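Long-range contact in arginine decarboxylase (PDB 3NZP), which probably catalyses the pyridoxal phosphate-dependent decarboxylation of arginine to agmatine, a step in the biosynthesis of spermidine: residues Y255-K260 / E308-L313. Residues are numbered along the deposited sequence; the frame is centred on the assembly and turned at random.
Sequences YTELRK and EQKKDL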
ATOM      1  N   TYR B 255     -19.130 -30.971   6.237  1.00 36.87           N
ATOM      2  CA  TYR B 255     -18.418 -31.707   7.269  1.00 33.24           C
ATOM      3  C   TYR B 255     -19.095 -33.048   7.545  1.00 32.75           C
ATOM      4  O   TYR B 255     -18.465 -34.093   7.435  1.00 31.72           O
ATOM      5  CB  TYR B 255     -18.387 -30.879   8.544  1.00 34.35           C
ATOM      6  CG  TYR B 255     -18.122 -31.679   9.788  1.00 34.78           C
ATOM      7  CD1 TYR B 255     -16.849 -32.157  10.075  1.00 35.35           C
ATOM      8  CD2 TYR B 255     -19.142 -31.924  10.700  1.00 36.08           C
ATOM      9  CE1 TYR B 255     -16.601 -32.853  11.255  1.00 42.98           C
ATOM     10  CE2 TYR B 255     -18.908 -32.614  11.875  1.00 35.03           C
ATOM     11  CZ  TYR B 255     -17.640 -33.071  12.151  1.00 40.03           C
ATOM     12  OH  TYR B 255     -17.404 -33.718  13.343  1.00 40.54           O
ATOM     13  N   THR B 256     -20.377 -33.019   7.909  1.00 38.38           N
ATOM     14  CA  THR B 256     -21.105 -34.255   8.196  1.00 40.99           C
ATOM     15  C   THR B 256     -21.094 -35.203   6.998  1.00 40.40           C
ATOM     16  O   THR B 256     -20.777 -36.381   7.142  1.00 40.35           O
ATOM     17  CB  THR B 256     -22.591 -33.996   8.612  1.00 39.44           C
ATOM     18  OG1 THR B 256     -23.280 -33.301   7.566  1.00 45.23           O
ATOM     19  CG2 THR B 256     -22.661 -33.178   9.890  1.00 41.15           C
ATOM     20  N   GLU B 257     -21.434 -34.691   5.818  1.00 37.38           N
ATOM     21  CA  GLU B 257     -21.455 -35.514   4.614  1.00 39.14           C
ATOM     22  C   GLU B 257     -20.124 -36.210   4.354  1.00 40.04           C
ATOM     23  O   GLU B 257     -20.083 -37.349   3.880  1.00 43.38           O
ATOM     24  CB  GLU B 257     -21.818 -34.666   3.398  1.00 42.72           C
ATOM     25  CG  GLU B 257     -23.291 -34.435   3.237  1.00 48.66           C
ATOM     26  CD  GLU B 257     -24.058 -35.731   3.063  1.00 55.78           C
ATOM     27  OE1 GLU B 257     -23.652 -36.549   2.203  1.00 52.54           O
ATOM     28  OE2 GLU B 257     -25.065 -35.931   3.781  1.00 56.42           O
ATOM     29  N   LEU B 258     -19.036 -35.510   4.655  1.00 34.73           N
ATOM     30  CA  LEU B 258     -17.708 -36.047   4.447  1.00 33.96           C
ATOM     31  C   LEU B 258     -17.429 -37.149   5.453  1.00 37.51           C
ATOM     32  O   LEU B 258     -16.771 -38.137   5.132  1.00 39.92           O
ATOM     33  CB  LEU B 258     -16.671 -34.930   4.559  1.00 32.53           C
ATOM     34  CG  LEU B 258     -15.888 -34.537   3.298  1.00 32.96           C
ATOM     35  CD1 LEU B 258     -16.689 -34.753   2.033  1.00 25.37           C
ATOM     36  CD2 LEU B 258     -15.496 -33.083   3.418  1.00 36.03           C
ATOM     37  N   ARG B 259     -17.931 -36.997   6.672  1.00 35.36           N
ATOM     38  CA  ARG B 259     -17.708 -38.034   7.665  1.00 37.69           C
ATOM     39  C   ARG B 259     -18.468 -39.298   7.293  1.00 44.12           C
ATOM     40  O   ARG B 259     -17.956 -40.410   7.434  1.00 50.11           O
ATOM     41  CB  ARG B 259     -18.162 -37.584   9.039  1.00 31.25           C
ATOM     42  CG  ARG B 259     -17.375 -36.448   9.596  1.00 37.57           C
ATOM     43  CD  ARG B 259     -17.463 -36.505  11.094  1.00 32.41           C
ATOM     44  NE  ARG B 259     -17.108 -37.845  11.538  1.00 45.01           N
ATOM     45  CZ  ARG B 259     -16.796 -38.163  12.785  1.00 52.80           C
ATOM     46  NH1 ARG B 259     -16.797 -37.232  13.727  1.00 52.71           N
ATOM     47  NH2 ARG B 259     -16.473 -39.413  13.084  1.00 59.04           N
ATOM     48  N   LYS B 260     -19.697 -39.119   6.820  1.00 46.37           N
ATOM     49  CA  LYS B 260     -20.541 -40.233   6.430  1.00 46.81           C
ATOM     50  C   LYS B 260     -19.901 -40.961   5.261  1.00 47.90           C
ATOM     51  O   LYS B 260     -20.208 -42.120   4.980  1.00 52.37           O
ATOM     52  CB  LYS B 260     -21.933 -39.732   6.014  1.00 48.78           C
ATOM     53  CG  LYS B 260     -22.924 -40.855   5.702  1.00 59.94           C
ATOM     54  CD  LYS B 260     -24.264 -40.343   5.164  1.00 59.15           C
ATOM     55  CE  LYS B 260     -24.142 -39.765   3.756  1.00 65.00           C
ATOM     56  NZ  LYS B 260     -25.456 -39.277   3.221  1.00 53.81           N
ATOM     57  N   GLU B 308     -26.632 -32.529  15.535  1.00 49.26           N
ATOM     58  CA  GLU B 308     -27.788 -33.266  16.019  1.00 41.87           C
ATOM     59  C   GLU B 308     -28.623 -33.777  14.854  1.00 40.07           C
ATOM     60  O   GLU B 308     -28.920 -34.961  14.785  1.00 40.85           O
ATOM     61  CB  GLU B 308     -28.629 -32.392  16.939  1.00 31.42           C
ATOM     62  CG  GLU B 308     -27.866 -31.896  18.144  1.00 46.60           C
ATOM     63  CD  GLU B 308     -28.747 -31.143  19.134  1.00 64.03           C
ATOM     64  OE1 GLU B 308     -29.589 -30.322  18.689  1.00 59.47           O
ATOM     65  OE2 GLU B 308     -28.586 -31.372  20.361  1.00 64.84           O
ATOM     66  N   GLN B 309     -28.988 -32.896  13.931  1.00 41.60           N
ATOM     67  CA  GLN B 309     -29.789 -33.301  12.785  1.00 44.45           C
ATOM     68  C   GLN B 309     -29.207 -34.524  12.097  1.00 48.71           C
ATOM     69  O   GLN B 309     -29.889 -35.532  11.929  1.00 55.00           O
ATOM     70  CB  GLN B 309     -29.905 -32.171  11.764  1.00 48.28           C
ATOM     71  CG  GLN B 309     -30.559 -32.608  10.458  1.00 55.04           C
ATOM     72  CD  GLN B 309     -30.622 -31.501   9.430  1.00 64.60           C
ATOM     73  OE1 GLN B 309     -29.598 -30.895   9.092  1.00 73.72           O
ATOM     74  NE2 GLN B 309     -31.821 -31.228   8.919  1.00 56.51           N
ATOM     75  N   LYS B 310     -27.947 -34.437  11.695  1.00 51.57           N
ATOM     76  CA  LYS B 310     -27.292 -35.546  11.025  1.00 50.38           C
ATOM     77  C   LYS B 310     -26.842 -36.562  12.062  1.00 50.36           C
ATOM     78  O   LYS B 310     -26.175 -37.541  11.738  1.00 51.90           O
ATOM     79  CB  LYS B 310     -26.085 -35.036  10.241  1.00 54.03           C
ATOM     80  CG  LYS B 310     -26.392 -33.901   9.276  1.00 50.70           C
ATOM     81  CD  LYS B 310     -27.443 -34.310   8.254  1.00 54.05           C
ATOM     82  CE  LYS B 310     -27.452 -33.386   7.026  1.00 65.26           C
ATOM     83  NZ  LYS B 310     -26.180 -33.397   6.206  1.00 55.77           N
ATOM     84  N   LYS B 311     -27.230 -36.322  13.312  1.00 56.92           N
ATOM     85  CA  LYS B 311     -26.866 -37.186  14.448  1.00 62.82           C
ATOM     86  C   LYS B 311     -25.445 -37.703  14.330  1.00 58.56           C
ATOM     87  O   LYS B 311     -25.178 -38.896  14.464  1.00 51.64           O
ATOM     88  CB  LYS B 311     -27.859 -38.344  14.611  1.00 58.00           C
ATOM     89  CG  LYS B 311     -28.208 -39.072  13.345  1.00 66.37           C
ATOM     90  CD  LYS B 311     -29.444 -39.932  13.539  1.00 78.20           C
ATOM     91  CE  LYS B 311     -29.814 -40.635  12.237  1.00 81.53           C
ATOM     92  NZ  LYS B 311     -30.989 -41.532  12.391  1.00 80.64           N
ATOM     93  N   ASP B 312     -24.540 -36.760  14.080  1.00 60.17           N
ATOM     94  CA  ASP B 312     -23.121 -37.035  13.941  1.00 52.70           C
ATOM     95  C   ASP B 312     -22.389 -36.389  15.102  1.00 48.83           C
ATOM     96  O   ASP B 312     -23.006 -35.863  16.036  1.00 49.03           O
ATOM     97  CB  ASP B 312     -22.614 -36.478  12.619  1.00 49.79           C
ATOM     98  CG  ASP B 312     -21.469 -37.288  12.050  1.00 59.67           C
ATOM     99  OD1 ASP B 312     -21.346 -37.335  10.806  1.00 63.98           O
ATOM    100  OD2 ASP B 312     -20.696 -37.882  12.839  1.00 59.67           O
ATOM    101  N   LEU B 313     -21.066 -36.428  15.030  1.00 48.74           N
ATOM    102  CA  LEU B 313     -20.207 -35.873  16.073  1.00 44.46           C
ATOM    103  C   LEU B 313     -20.012 -34.361  16.002  1.00 42.81           C
ATOM    104  O   LEU B 313     -19.618 -33.825  14.965  1.00 41.16           O
ATOM    105  CB  LEU B 313     -18.842 -36.555  16.004  1.00 35.46           C
ATOM    106  CG  LEU B 313     -17.781 -35.925  16.887  1.00 31.11           C
ATOM    107  CD1 LEU B 313     -18.155 -36.140  18.341  1.00 36.77           C
ATOM    108  CD2 LEU B 313     -16.431 -36.530  16.568  1.00 25.71           C
TER
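In the pyridoxal-binding beta/alpha barrel, the C-terminal part of helix 242-260 packs through Tyr255, Thr256 and Arg259 against Lys310, Asp312 and Leu313, where helix 292-309 gives way to the loop before strand 316-319. A Schellman motif ends that second helix: Lys311, the C-prime residue at positive phi, donates its N to Glu308 O, and Asp312 N reaches back to the carbonyl of the residue before Glu308.

Tyr255 has its CG anti to the backbone N (chi1 160°), and its ring runs across to the loop, where OH donates to Leu313 O at 2.7 Å. This oxygen lies at the ring edge, while the hydroxyl stands 35° out of the carbonyl plane. At the next residue, Lys310 crosses Thr256 at about a right angle, CB and CG against its CG2, and NZ donates a hydrogen bond to Thr256 OG1 (3.2 Å). Asn253 gives both the stronger bonds, its O to Thr256 OG1 and its OD1 to Lys310 NZ. Glu257 OE2 adds a long salt bridge to Lys310 NZ (3.7 Å), and Glu257 packs on Asp398 of the second subunit.

Asp312 OD2 accepts Leu313 N at 2.7 Å and lies over one face of the Arg259 guanidinium, offset toward the rim, in a long salt bridge with NE (3.8 Å). The guanidinium and carboxylate planes are 44° apart and no N-H points at the oxygen, which makes this attraction one of charge alone. Directional bonding across the interface therefore rests on the tyrosine hydroxyl and the lysine ammonium, with looser electrostatic attraction from Glu257 and Asp312.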